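Side-chain contacts in iron-regulated ABC transporter siderophore-binding protein SirA (Staphylococcus aureus subsp. aureus, PDB 3MWF), which binds the siderophore staphyloferrin B and, as the substrate-binding protein of an iron-regulated ABC transporter, probably delivers it for iron uptake: residues 249-252 against 256-259; 173-178 against 215-220; 77-82 against 102-107; 10-15 against 96-101. All coordinates share one frame; numbering follows the deposited sequence.

Interaction 1: 249-252 against 256-259; sequences KEWK and AVKN
Val257 presents one methyl to the face of the Trp251 indole, and the two side chains cross at about a right angle. The evidence for a CH-pi contact is the position of Val257 CG2, which lies 3.6 Å from the centroid of the five-membered ring of Trp251 and 21° off its normal. The methyl is offset toward the pyrrole rim, where Trp251 NE1 is 3.4 Å from Val257 CG2. Both orientations follow from the first torsions: Trp251 CG stands anti to its backbone N (chi1 180°), while Val257 turns CG2 to the side of its own N, under the indole. The other branch touches the ring less closely, with Val257 CG1 3.8 Å from Trp251 CD1. Backbone takes part as well, since Trp251 O comes within 3.3 Å of Val257 CB. Beside this pair, Lys258 CG rests 3.4 Å from Lys252 O, while Lys252 NZ turns elsewhere and bonds to the carbonyl of Thr246. The contact thus joins two short consecutive helices, 249-253 and 255-258. Beyond them the indole packs on Met218 and on Ile223 and Val225 of strand 222-227, and Ala256 reaches Ile223 of the same strand.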
loop_
_atom_site.group_PDB
_atom_site.type_symbol
_atom_site.label_atom_id
_atom_site.label_comp_id
_atom_site.label_asym_id
_atom_site.label_seq_id
_atom_site.Cartn_x
_atom_site.Cartn_y
_atom_site.Cartn_z
ATOM N N LYS A 249 9.255 11.481 26.452
ATOM C CA LYS A 249 10.663 11.902 26.329
ATOM C C LYS A 249 11.369 11.182 25.176
ATOM O O LYS A 249 12.241 11.760 24.522
ATOM C CB LYS A 249 11.428 11.704 27.641
ATOM C CG LYS A 249 11.503 10.263 28.151
ATOM C CD LYS A 249 12.896 9.867 28.686
ATOM C CE LYS A 249 13.347 10.645 29.929
ATOM N NZ LYS A 249 14.774 10.292 30.271
ATOM N N GLU A 250 10.962 9.929 24.926
ATOM C CA GLU A 250 11.549 9.159 23.805
ATOM C C GLU A 250 11.292 9.829 22.463
ATOM O O GLU A 250 12.191 9.952 21.639
ATOM C CB GLU A 250 11.033 7.708 23.780
ATOM C CG GLU A 250 11.494 6.829 24.948
ATOM C CD GLU A 250 10.635 6.936 26.215
ATOM O OE1 GLU A 250 9.643 7.715 26.262
ATOM O OE2 GLU A 250 10.943 6.196 27.183
ATOM N N TRP A 251 10.060 10.293 22.249
ATOM C CA TRP A 251 9.737 10.929 20.997
ATOM C C TRP A 251 10.548 12.226 20.846
ATOM O O TRP A 251 11.073 12.530 19.783
ATOM C CB TRP A 251 8.226 11.211 20.940
ATOM C CG TRP A 251 7.785 11.878 19.676
ATOM C CD1 TRP A 251 7.609 13.222 19.481
ATOM C CD2 TRP A 251 7.418 11.240 18.439
ATOM N NE1 TRP A 251 7.168 13.455 18.208
ATOM C CE2 TRP A 251 7.038 12.254 17.547
ATOM C CE3 TRP A 251 7.357 9.896 18.011
ATOM C CZ2 TRP A 251 6.628 11.987 16.235
ATOM C CZ3 TRP A 251 6.939 9.623 16.703
ATOM C CH2 TRP A 251 6.586 10.669 15.827
ATOM N N LYS A 252 10.644 12.970 21.935
ATOM C CA LYS A 252 11.304 14.271 21.888
ATOM C C LYS A 252 12.809 14.156 21.621
ATOM O O LYS A 252 13.444 15.121 21.196
ATOM C CB LYS A 252 11.000 15.035 23.157
ATOM C CG LYS A 252 9.509 15.300 23.227
ATOM C CD LYS A 252 9.080 15.928 24.518
ATOM C CE LYS A 252 7.564 16.114 24.482
ATOM N NZ LYS A 252 7.069 16.349 23.062
ATOM N N ALA A 256 14.635 13.415 14.007
ATOM C CA ALA A 256 13.740 14.204 13.159
ATOM C C ALA A 256 12.880 15.174 13.995
ATOM O O ALA A 256 12.512 16.267 13.500
ATOM C CB ALA A 256 12.850 13.296 12.273
ATOM N N VAL A 257 12.537 14.762 15.215
ATOM C CA VAL A 257 11.662 15.534 16.098
ATOM C C VAL A 257 12.419 16.783 16.577
ATOM O O VAL A 257 11.921 17.916 16.430
ATOM C CB VAL A 257 11.133 14.697 17.273
ATOM C CG1 VAL A 257 10.344 15.545 18.263
ATOM C CG2 VAL A 257 10.204 13.585 16.757
ATOM N N LYS A 258 13.645 16.561 17.059
ATOM C CA LYS A 258 14.566 17.657 17.433
ATOM C C LYS A 258 14.808 18.666 16.333
ATOM O O LYS A 258 14.926 19.881 16.607
ATOM C CB LYS A 258 15.910 17.074 17.891
ATOM C CG LYS A 258 15.822 16.468 19.257
ATOM C CD LYS A 258 17.198 16.063 19.771
ATOM C CE LYS A 258 17.831 14.961 18.950
ATOM N NZ LYS A 258 19.264 14.774 19.346
ATOM N N ASN A 259 14.894 18.188 15.093
ATOM C CA ASN A 259 15.217 19.022 13.950
ATOM C C ASN A 259 14.002 19.559 13.202
ATOM O O ASN A 259 14.146 20.101 12.098
ATOM C CB ASN A 259 16.115 18.257 12.984
ATOM C CG ASN A 259 17.452 17.878 13.609
ATOM O OD1 ASN A 259 17.930 18.541 14.553
ATOM N ND2 ASN A 259 18.053 16.806 13.109
#

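Interaction 2: 173-178 against 215-220; sequences TRIYAG and IPLMNA. With SE8 (5-[(2-{[(3S)-5-{[(2S)-2-amino-2-carboxyethyl]amino}-3-carboxy-3-hydroxy-5-oxopentanoyl]amino}ethyl)amino]-2,5-dioxopentanoic acid), chain C.
Tyr176 OH takes part in two hydrogen bonds at once: it donates to SE8 O24 at 2.6 Å and accepts from Arg174 NH1 at 3.0 Å. Strand 173-176, in the second lobe sheet of the periplasmic binding protein fold, supplies both residues, and Tyr176 is the centre of an inverse gamma turn. SE8 O24 lies at the edge of the phenol ring, in its plane. SE8 O25, the other oxygen of the same carboxylate, lies in plane at the guanidinium edge, 2.8 Å from Arg174 NH1, so one carboxylate is shared between tyrosine and arginine. Arg174 NH2 reaches a second carboxylate, with SE8 O30 at 3.0 Å and an N-H...O angle of 153°. The arginine chain is extended from CG to NE, and NE is fixed by His172, which would limit rotation of the guanidinium. Arg169 stands close by and, with Arg93 and Asn272, also bonds the ligand, a basic setting consistent with binding an anionic siderophore.

The alternation of the strand sends Thr173 and Ile175 to the other side, onto the 3-10 segment 215-218, where the contact is apolar and buried. Ile175 CD1 is the wedge: it meets Met218 CG at 3.7 Å and Leu217 CG at 3.9 Å, between the two side chains. Trp245 of helix 236-246 touches both Thr173 and Met218. The extended methionine chain crosses the threonine at about a right angle, its terminal methyl Met218 CE 3.7 Å from Thr173 CG2.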
loop_
_atom_site.group_PDB
_atom_site.type_symbol
_atom_site.label_atom_id
_atom_site.label_comp_id
_atom_site.label_asym_id
_atom_site.label_seq_id
_atom_site.Cartn_x
_atom_site.Cartn_y
_atom_site.Cartn_z
ATOM N N THR A 173 1.215 1.321 18.105
ATOM C CA THR A 173 1.832 2.138 17.095
ATOM C C THR A 173 2.592 1.202 16.156
ATOM O O THR A 173 3.091 0.172 16.597
ATOM C CB THR A 173 2.777 3.176 17.726
ATOM O OG1 THR A 173 2.005 4.082 18.538
ATOM C CG2 THR A 173 3.536 3.975 16.663
ATOM N N ARG A 174 2.625 1.523 14.876
ATOM C CA ARG A 174 3.379 0.711 13.913
ATOM C C ARG A 174 4.492 1.487 13.223
ATOM O O ARG A 174 4.416 2.699 13.090
ATOM C CB ARG A 174 2.435 0.177 12.833
ATOM C CG ARG A 174 1.452 -0.894 13.387
ATOM C CD ARG A 174 0.485 -1.250 12.279
ATOM N NE ARG A 174 -0.508 -2.222 12.768
ATOM C CZ ARG A 174 -1.259 -2.952 11.944
ATOM N NH1 ARG A 174 -1.173 -2.755 10.625
ATOM N NH2 ARG A 174 -2.142 -3.832 12.447
ATOM N N ILE A 175 5.522 0.778 12.774
ATOM C CA ILE A 175 6.454 1.399 11.809
ATOM C C ILE A 175 6.296 0.635 10.516
ATOM O O ILE A 175 6.444 -0.592 10.511
ATOM C CB ILE A 175 7.944 1.284 12.272
ATOM C CG1 ILE A 175 8.094 1.902 13.658
ATOM C CG2 ILE A 175 8.860 1.922 11.194
ATOM C CD1 ILE A 175 9.536 1.631 14.308
ATOM N N TYR A 176 5.980 1.341 9.420
ATOM C CA TYR A 176 5.880 0.712 8.102
ATOM C C TYR A 176 7.271 0.804 7.493
ATOM O O TYR A 176 7.548 1.690 6.704
ATOM C CB TYR A 176 4.789 1.377 7.226
ATOM C CG TYR A 176 3.428 0.907 7.626
ATOM C CD1 TYR A 176 2.871 1.302 8.843
ATOM C CD2 TYR A 176 2.701 0.034 6.797
ATOM C CE1 TYR A 176 1.616 0.816 9.262
ATOM C CE2 TYR A 176 1.453 -0.448 7.193
ATOM C CZ TYR A 176 0.914 -0.054 8.426
ATOM O OH TYR A 176 -0.310 -0.509 8.862
ATOM N N ALA A 177 8.145 -0.106 7.936
ATOM C CA ALA A 177 9.544 -0.155 7.503
ATOM C C ALA A 177 9.603 -0.575 6.047
ATOM O O ALA A 177 10.216 0.097 5.207
ATOM C CB ALA A 177 10.340 -1.133 8.408
ATOM N N GLY A 178 8.905 -1.672 5.769
ATOM C CA GLY A 178 8.474 -2.050 4.440
ATOM C C GLY A 178 7.000 -1.683 4.336
ATOM O O GLY A 178 6.583 -0.568 4.695
ATOM N N ILE A 215 10.244 3.494 21.005
ATOM C CA ILE A 215 10.280 4.664 20.126
ATOM C C ILE A 215 11.641 4.884 19.422
ATOM O O ILE A 215 11.667 5.248 18.241
ATOM C CB ILE A 215 9.759 5.915 20.856
ATOM C CG1 ILE A 215 8.219 5.847 20.892
ATOM C CG2 ILE A 215 10.252 7.191 20.159
ATOM C CD1 ILE A 215 7.572 6.851 21.870
ATOM N N PRO A 216 12.776 4.620 20.105
ATOM C CA PRO A 216 14.038 4.789 19.379
ATOM C C PRO A 216 14.190 4.034 18.063
ATOM O O PRO A 216 14.986 4.445 17.225
ATOM C CB PRO A 216 15.080 4.330 20.413
ATOM C CG PRO A 216 14.467 4.793 21.712
ATOM C CD PRO A 216 13.009 4.425 21.551
ATOM N N LEU A 217 13.456 2.926 17.883
ATOM C CA LEU A 217 13.477 2.194 16.631
ATOM C C LEU A 217 13.000 3.049 15.441
ATOM O O LEU A 217 13.336 2.750 14.285
ATOM C CB LEU A 217 12.673 0.876 16.752
ATOM C CG LEU A 217 12.747 -0.156 15.618
ATOM C CD1 LEU A 217 14.198 -0.623 15.407
ATOM C CD2 LEU A 217 11.819 -1.377 15.904
ATOM N N MET A 218 12.229 4.095 15.741
ATOM C CA MET A 218 11.704 5.012 14.742
ATOM C C MET A 218 12.734 6.017 14.253
ATOM O O MET A 218 12.453 6.805 13.339
ATOM C CB MET A 218 10.556 5.828 15.380
ATOM C CG MET A 218 9.411 4.952 15.850
ATOM S SD MET A 218 8.247 6.029 16.719
ATOM C CE MET A 218 7.072 4.791 17.214
ATOM N N ASN A 219 13.913 6.061 14.888
ATOM C CA ASN A 219 14.818 7.179 14.604
ATOM C C ASN A 219 15.143 7.329 13.118
ATOM O O ASN A 219 15.357 6.349 12.417
ATOM C CB ASN A 219 16.124 7.078 15.415
ATOM C CG ASN A 219 16.819 8.430 15.508
ATOM O OD1 ASN A 219 16.155 9.489 15.528
ATOM N ND2 ASN A 219 18.153 8.414 15.511
ATOM N N ALA A 220 15.173 8.578 12.646
ATOM C CA ALA A 220 15.341 8.898 11.247
ATOM C C ALA A 220 15.658 10.379 11.138
ATOM O O ALA A 220 15.440 11.140 12.090
ATOM C CB ALA A 220 14.046 8.589 10.479
HETATM C C1 SE8 C . -6.891 -5.361 8.876
HETATM C C2 SE8 C . -6.720 -4.052 9.594
HETATM C C3 SE8 C . -7.291 -2.906 8.772
HETATM N N4 SE8 C . -6.554 -2.675 7.534
HETATM C C5 SE8 C . -5.578 -1.792 7.456
HETATM C C6 SE8 C . -4.789 -1.766 6.170
HETATM C C7 SE8 C . -3.688 -2.827 6.186
HETATM C C8 SE8 C . -3.041 -2.863 4.789
HETATM C C9 SE8 C . -1.776 -3.715 4.700
HETATM N N10 SE8 C . -1.716 -4.822 5.438
HETATM C C11 SE8 C . -0.541 -5.657 5.340
HETATM C C12 SE8 C . -0.901 -7.044 4.837
HETATM N N13 SE8 C . 0.130 -8.026 5.145
HETATM C C14 SE8 C . 0.241 -8.671 6.344
HETATM C C15 SE8 C . -0.933 -8.712 7.277
HETATM C C16 SE8 C . -0.867 -7.364 7.950
HETATM C C17 SE8 C . -2.179 -6.767 8.352
HETATM C C18 SE8 C . -2.249 -6.424 9.763
HETATM O O19 SE8 C . -8.038 -5.877 8.838
HETATM O O20 SE8 C . -5.878 -5.906 8.393
HETATM N N21 SE8 C . -5.286 -3.837 9.866
HETATM O O22 SE8 C . -5.283 -1.021 8.348
HETATM C C23 SE8 C . -2.682 -2.522 7.282
HETATM O O24 SE8 C . -1.845 -1.600 7.114
HETATM O O25 SE8 C . -2.688 -3.204 8.338
HETATM O O26 SE8 C . -4.275 -4.095 6.527
HETATM O O27 SE8 C . -0.870 -3.371 3.949
HETATM O O28 SE8 C . 1.274 -9.198 6.715
HETATM O O29 SE8 C . -3.061 -6.459 7.544
HETATM O O30 SE8 C . -3.023 -5.536 10.104
HETATM O O31 SE8 C . -1.496 -6.998 10.590
#

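Interaction 3: 77-82 against 102-107; sequences EEISKL and SKIAPT
Ile104 contributes most of the buried surface, set against Ser80 and Ile79 where helix 98-104 lies beside helix 76-81. Helix 98-104 belongs to the beta-alpha-beta crossover between the parallel neighbouring strands 86-90 and 107-110 of the first-lobe sheet. The isoleucine uses both branches. CG2, anti to the backbone N (chi1, measured to CG1, is -55°), lies against main chain, with Ile104 CG2 3.8 Å from Ser80 CA. CD1, at the end of the other branch, reaches both neighbours: Ile104 CD1 is 4.2 Å from Ser80 CB and equally far from Ile79 CG2. Ile79 and Ile104 cross at about a right angle, so they meet by methyl groups rather than along their lengths. The backbones are near as well, Ser80 CA and Ile104 CA being 5.8 Å apart. Ser80 stays at the exposed margin, whereas Ile79 is buried, packing on Val68, Ile87 and Leu101; Pro84, in the loop between helix 76-81 and strand 86-90, also touches Ile104. On the outer side of helix 76-81, Lys81 NZ forms a salt bridge with Glu78. Just past the end of helix 98-104, where the chain enters strand 107-110, Thr107 OG1 donates to Ala105 O at 2.9 Å.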
loop_
_atom_site.group_PDB
_atom_site.type_symbol
_atom_site.label_atom_id
_atom_site.label_comp_id
_atom_site.label_asym_id
_atom_site.label_seq_id
_atom_site.Cartn_x
_atom_site.Cartn_y
_atom_site.Cartn_z
ATOM N N GLU A 77 -20.593 -15.700 -1.774
ATOM C CA GLU A 77 -21.869 -15.704 -2.511
ATOM C C GLU A 77 -22.010 -14.489 -3.426
ATOM O O GLU A 77 -22.400 -14.614 -4.570
ATOM C CB GLU A 77 -23.063 -15.796 -1.565
ATOM C CG GLU A 77 -24.379 -15.980 -2.312
ATOM C CD GLU A 77 -25.582 -15.853 -1.402
ATOM O OE1 GLU A 77 -25.391 -15.953 -0.165
ATOM O OE2 GLU A 77 -26.708 -15.644 -1.929
ATOM N N GLU A 78 -21.650 -13.305 -2.938
ATOM C CA GLU A 78 -21.722 -12.122 -3.781
ATOM C C GLU A 78 -20.736 -12.182 -4.945
ATOM O O GLU A 78 -21.040 -11.713 -6.025
ATOM C CB GLU A 78 -21.486 -10.866 -2.939
ATOM C CG GLU A 78 -22.540 -10.678 -1.845
ATOM C CD GLU A 78 -23.953 -10.517 -2.418
ATOM O OE1 GLU A 78 -24.109 -9.889 -3.481
ATOM O OE2 GLU A 78 -24.906 -11.045 -1.814
ATOM N N ILE A 79 -19.539 -12.734 -4.717
ATOM C CA ILE A 79 -18.578 -12.920 -5.798
ATOM C C ILE A 79 -19.181 -13.862 -6.860
ATOM O O ILE A 79 -19.181 -13.547 -8.051
ATOM C CB ILE A 79 -17.258 -13.511 -5.256
ATOM C CG1 ILE A 79 -16.634 -12.558 -4.228
ATOM C CG2 ILE A 79 -16.265 -13.830 -6.400
ATOM C CD1 ILE A 79 -15.384 -13.131 -3.534
ATOM N N SER A 80 -19.725 -14.981 -6.396
ATOM C CA SER A 80 -20.324 -15.978 -7.296
ATOM C C SER A 80 -21.413 -15.369 -8.189
ATOM O O SER A 80 -21.465 -15.652 -9.392
ATOM C CB SER A 80 -20.922 -17.125 -6.494
ATOM O OG SER A 80 -21.360 -18.130 -7.398
ATOM N N LYS A 81 -22.264 -14.531 -7.588
ATOM C CA LYS A 81 -23.381 -13.896 -8.301
ATOM C C LYS A 81 -22.978 -12.976 -9.430
ATOM O O LYS A 81 -23.767 -12.718 -10.349
ATOM C CB LYS A 81 -24.307 -13.165 -7.326
ATOM C CG LYS A 81 -25.151 -14.134 -6.523
ATOM C CD LYS A 81 -26.219 -13.444 -5.687
ATOM C CE LYS A 81 -25.722 -13.089 -4.305
ATOM N NZ LYS A 81 -26.754 -12.352 -3.501
ATOM N N LEU A 82 -21.748 -12.472 -9.378
ATOM C CA LEU A 82 -21.249 -11.618 -10.423
ATOM C C LEU A 82 -20.779 -12.361 -11.662
ATOM O O LEU A 82 -20.495 -11.732 -12.671
ATOM C CB LEU A 82 -20.145 -10.699 -9.890
ATOM C CG LEU A 82 -20.685 -9.697 -8.875
ATOM C CD1 LEU A 82 -19.490 -9.041 -8.138
ATOM C CD2 LEU A 82 -21.537 -8.667 -9.582
ATOM N N SER A 102 -11.427 -20.448 -6.364
ATOM C CA SER A 102 -11.128 -21.144 -7.622
ATOM C C SER A 102 -12.331 -21.907 -8.158
ATOM O O SER A 102 -12.441 -22.106 -9.359
ATOM C CB SER A 102 -9.933 -22.111 -7.459
ATOM O OG SER A 102 -8.748 -21.359 -7.213
ATOM N N LYS A 103 -13.236 -22.318 -7.281
ATOM C CA LYS A 103 -14.465 -23.000 -7.746
ATOM C C LYS A 103 -15.421 -22.040 -8.449
ATOM O O LYS A 103 -16.243 -22.431 -9.279
ATOM C CB LYS A 103 -15.165 -23.725 -6.611
ATOM C CG LYS A 103 -14.418 -24.966 -6.143
ATOM C CD LYS A 103 -15.028 -25.558 -4.893
ATOM C CE LYS A 103 -16.452 -26.054 -5.119
ATOM N NZ LYS A 103 -17.008 -26.517 -3.802
ATOM N N ILE A 104 -15.314 -20.761 -8.122
ATOM C CA ILE A 104 -16.112 -19.732 -8.787
ATOM C C ILE A 104 -15.558 -19.301 -10.137
ATOM O O ILE A 104 -16.287 -19.235 -11.143
ATOM C CB ILE A 104 -16.292 -18.492 -7.836
ATOM C CG1 ILE A 104 -16.901 -18.929 -6.492
ATOM C CG2 ILE A 104 -17.070 -17.358 -8.557
ATOM C CD1 ILE A 104 -16.914 -17.841 -5.410
ATOM N N ALA A 105 -14.266 -18.974 -10.180
ATOM C CA ALA A 105 -13.607 -18.498 -11.367
ATOM C C ALA A 105 -12.097 -18.654 -11.230
ATOM O O ALA A 105 -11.596 -18.756 -10.098
ATOM C CB ALA A 105 -13.945 -17.011 -11.610
ATOM N N PRO A 106 -11.366 -18.634 -12.362
ATOM C CA PRO A 106 -9.906 -18.644 -12.293
ATOM C C PRO A 106 -9.469 -17.527 -11.356
ATOM O O PRO A 106 -9.936 -16.383 -11.489
ATOM C CB PRO A 106 -9.485 -18.318 -13.727
ATOM C CG PRO A 106 -10.611 -18.849 -14.567
ATOM C CD PRO A 106 -11.838 -18.520 -13.755
ATOM N N THR A 107 -8.619 -17.884 -10.402
ATOM C CA THR A 107 -8.233 -16.965 -9.342
ATOM C C THR A 107 -6.707 -16.887 -9.326
ATOM O O THR A 107 -6.016 -17.921 -9.295
ATOM C CB THR A 107 -8.722 -17.461 -7.972
ATOM O OG1 THR A 107 -10.146 -17.495 -7.955
ATOM C CG2 THR A 107 -8.234 -16.518 -6.839
#

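Interaction 4: 10-15 against 96-101; sequences HAMGTT and KVYDQL
A beta hairpin formed by strands 6-10 and 13-17, closed by a type I turn from His10 to Gly13, receives the side chain of Tyr98 from the first turn of helix 98-104. Met12 runs alongside the tyrosine in the opposite sense, over one face of the ring: its CB sits 3.7 Å from the centroid of the Tyr98 ring and 6° off the normal, a nearly central CH-pi contact. Bends at chi2 and chi3 fold the methionine over the ring, putting Met12 CE 3.6 Å from Tyr98 CB; the sulfur adds an oblique Met-aromatic contact, Met12 SD being 5.4 Å from the ring centroid. The His10 and Tyr98 side chains approach each other from opposite directions, His10 CE1 coming to 3.1 Å from Tyr98 OH; the rings, with planes at 55°, are neither stacked nor edge-to-face.

The imidazole is held from within its own hairpin. His10 NE2 donates to Thr15 OG1 at 2.8 Å, while Met12 N donates to His10 ND1 at 3.2 Å from well out of the ring plane, and Gly13 O lies over one face of the ring. Thr15 OG1 in turn probably bonds the carbonyl of Thr107.

Around the phenol oxygen, a water in the ring plane lies 2.6 Å from Tyr98 OH and donates to Thr14 O at 2.8 Å, bridging helix and hairpin. Tyr98 OH also probably bonds Thr107 O, so that one carbonyl would serve both segments. Geometrically this is an aromatic side chain at a helix start packed against a beta hairpin, beside 107-110, an edge strand of the first-lobe sheet.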
loop_
_atom_site.group_PDB
_atom_site.type_symbol
_atom_site.label_atom_id
_atom_site.label_comp_id
_atom_site.label_asym_id
_atom_site.label_seq_id
_atom_site.Cartn_x
_atom_site.Cartn_y
_atom_site.Cartn_z
ATOM N N HIS A 10 1.385 -18.248 -9.661
ATOM C CA HIS A 10 1.183 -17.148 -8.717
ATOM C C HIS A 10 1.388 -17.661 -7.305
ATOM O O HIS A 10 1.857 -18.801 -7.117
ATOM C CB HIS A 10 -0.213 -16.523 -8.925
ATOM C CG HIS A 10 -1.323 -17.516 -8.836
ATOM N ND1 HIS A 10 -1.874 -17.903 -7.636
ATOM C CD2 HIS A 10 -1.956 -18.233 -9.795
ATOM C CE1 HIS A 10 -2.808 -18.815 -7.857
ATOM N NE2 HIS A 10 -2.873 -19.035 -9.160
ATOM N N ALA A 11 1.060 -16.841 -6.305
ATOM C CA ALA A 11 1.400 -17.183 -4.928
ATOM C C ALA A 11 0.700 -18.418 -4.376
ATOM O O ALA A 11 1.181 -19.017 -3.422
ATOM C CB ALA A 11 1.173 -15.954 -3.985
ATOM N N MET A 12 -0.429 -18.798 -4.974
ATOM C CA MET A 12 -1.190 -19.913 -4.456
ATOM C C MET A 12 -1.222 -21.115 -5.389
ATOM O O MET A 12 -1.982 -22.055 -5.160
ATOM C CB MET A 12 -2.612 -19.476 -4.114
ATOM C CG MET A 12 -2.721 -18.679 -2.841
ATOM S SD MET A 12 -2.259 -19.666 -1.400
ATOM C CE MET A 12 -3.576 -20.913 -1.328
ATOM N N GLY A 13 -0.397 -21.098 -6.420
ATOM C CA GLY A 13 -0.328 -22.247 -7.327
ATOM C C GLY A 13 -0.384 -21.820 -8.770
ATOM O O GLY A 13 0.093 -20.743 -9.122
ATOM N N THR A 14 -0.952 -22.687 -9.611
ATOM C CA THR A 14 -1.095 -22.414 -11.036
ATOM C C THR A 14 -2.563 -22.293 -11.427
ATOM O O THR A 14 -3.392 -23.112 -11.011
ATOM C CB THR A 14 -0.458 -23.571 -11.855
ATOM O OG1 THR A 14 0.946 -23.622 -11.556
ATOM C CG2 THR A 14 -0.670 -23.378 -13.333
ATOM N N THR A 15 -2.870 -21.287 -12.247
ATOM C CA THR A 15 -4.245 -21.037 -12.705
ATOM C C THR A 15 -4.312 -20.917 -14.213
ATOM O O THR A 15 -3.515 -20.197 -14.798
ATOM C CB THR A 15 -4.829 -19.748 -12.030
ATOM O OG1 THR A 15 -5.007 -20.011 -10.643
ATOM C CG2 THR A 15 -6.185 -19.361 -12.611
ATOM N N LYS A 96 -7.030 -19.133 3.018
ATOM C CA LYS A 96 -7.911 -20.197 3.506
ATOM C C LYS A 96 -9.140 -20.448 2.623
ATOM O O LYS A 96 -9.740 -21.516 2.699
ATOM C CB LYS A 96 -8.305 -19.941 4.972
ATOM C CG LYS A 96 -7.168 -20.202 5.970
ATOM C CD LYS A 96 -7.687 -20.202 7.415
ATOM C CE LYS A 96 -6.760 -20.964 8.369
ATOM N NZ LYS A 96 -5.445 -20.265 8.581
ATOM N N VAL A 97 -9.513 -19.474 1.790
ATOM C CA VAL A 97 -10.639 -19.643 0.887
ATOM C C VAL A 97 -10.223 -19.741 -0.593
ATOM O O VAL A 97 -11.065 -19.648 -1.471
ATOM C CB VAL A 97 -11.677 -18.511 1.057
ATOM C CG1 VAL A 97 -12.123 -18.445 2.505
ATOM C CG2 VAL A 97 -11.082 -17.166 0.605
ATOM N N TYR A 98 -8.918 -19.853 -0.859
ATOM C CA TYR A 98 -8.439 -19.881 -2.247
ATOM C C TYR A 98 -9.128 -20.973 -3.083
ATOM O O TYR A 98 -9.483 -20.732 -4.245
ATOM C CB TYR A 98 -6.902 -20.062 -2.331
ATOM C CG TYR A 98 -6.459 -20.216 -3.756
ATOM C CD1 TYR A 98 -6.401 -19.115 -4.615
ATOM C CD2 TYR A 98 -6.139 -21.476 -4.268
ATOM C CE1 TYR A 98 -6.003 -19.251 -5.947
ATOM C CE2 TYR A 98 -5.748 -21.633 -5.607
ATOM C CZ TYR A 98 -5.686 -20.523 -6.434
ATOM O OH TYR A 98 -5.301 -20.698 -7.738
ATOM N N ASP A 99 -9.292 -22.170 -2.510
ATOM C CA ASP A 99 -9.943 -23.256 -3.276
ATOM C C ASP A 99 -11.406 -22.903 -3.589
ATOM O O ASP A 99 -11.901 -23.220 -4.694
ATOM C CB ASP A 99 -9.917 -24.594 -2.535
ATOM C CG ASP A 99 -8.519 -25.179 -2.355
ATOM O OD1 ASP A 99 -7.508 -24.645 -2.874
ATOM O OD2 ASP A 99 -8.444 -26.185 -1.617
ATOM N N GLN A 100 -12.070 -22.257 -2.630
ATOM C CA GLN A 100 -13.462 -21.846 -2.795
ATOM C C GLN A 100 -13.576 -20.764 -3.876
ATOM O O GLN A 100 -14.500 -20.779 -4.688
ATOM C CB GLN A 100 -14.051 -21.375 -1.459
ATOM C CG GLN A 100 -14.143 -22.492 -0.400
ATOM C CD GLN A 100 -14.532 -22.012 0.990
ATOM O OE1 GLN A 100 -15.719 -21.912 1.316
ATOM N NE2 GLN A 100 -13.533 -21.755 1.835
ATOM N N LEU A 101 -12.615 -19.838 -3.892
ATOM C CA LEU A 101 -12.540 -18.820 -4.931
ATOM C C LEU A 101 -12.329 -19.460 -6.303
ATOM O O LEU A 101 -12.993 -19.080 -7.269
ATOM C CB LEU A 101 -11.424 -17.807 -4.662
ATOM C CG LEU A 101 -11.678 -16.873 -3.483
ATOM C CD1 LEU A 101 -10.393 -16.098 -3.214
ATOM C CD2 LEU A 101 -12.854 -15.896 -3.746
HETATM O O HOH W 1 -4.855 -23.095 -8.650
#

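Overall arrangement
From the N terminus, the hairpin at 10-15 is separated by 80 residues from its partner at 96-101, so interaction 4 closes the longest loop. Interaction 3 opens inside that loop at 77-82 and closes after it at 102-107, so the two cross. Both use helix 98-104 and touch at Thr107, tying the hairpin, helix 76-81 and the edge of the first-lobe sheet together. The remaining contacts follow in series. Interaction 2 closes a 36-residue loop and joins a ligand-binding strand to the turn before strand 222-227; interaction 1 then links two successive short helices. These two touch where Ile215 packs on helix 249-253. The centres of interactions 1 and 3 lie about 50 Å apart, on opposite sides of the chain's centre.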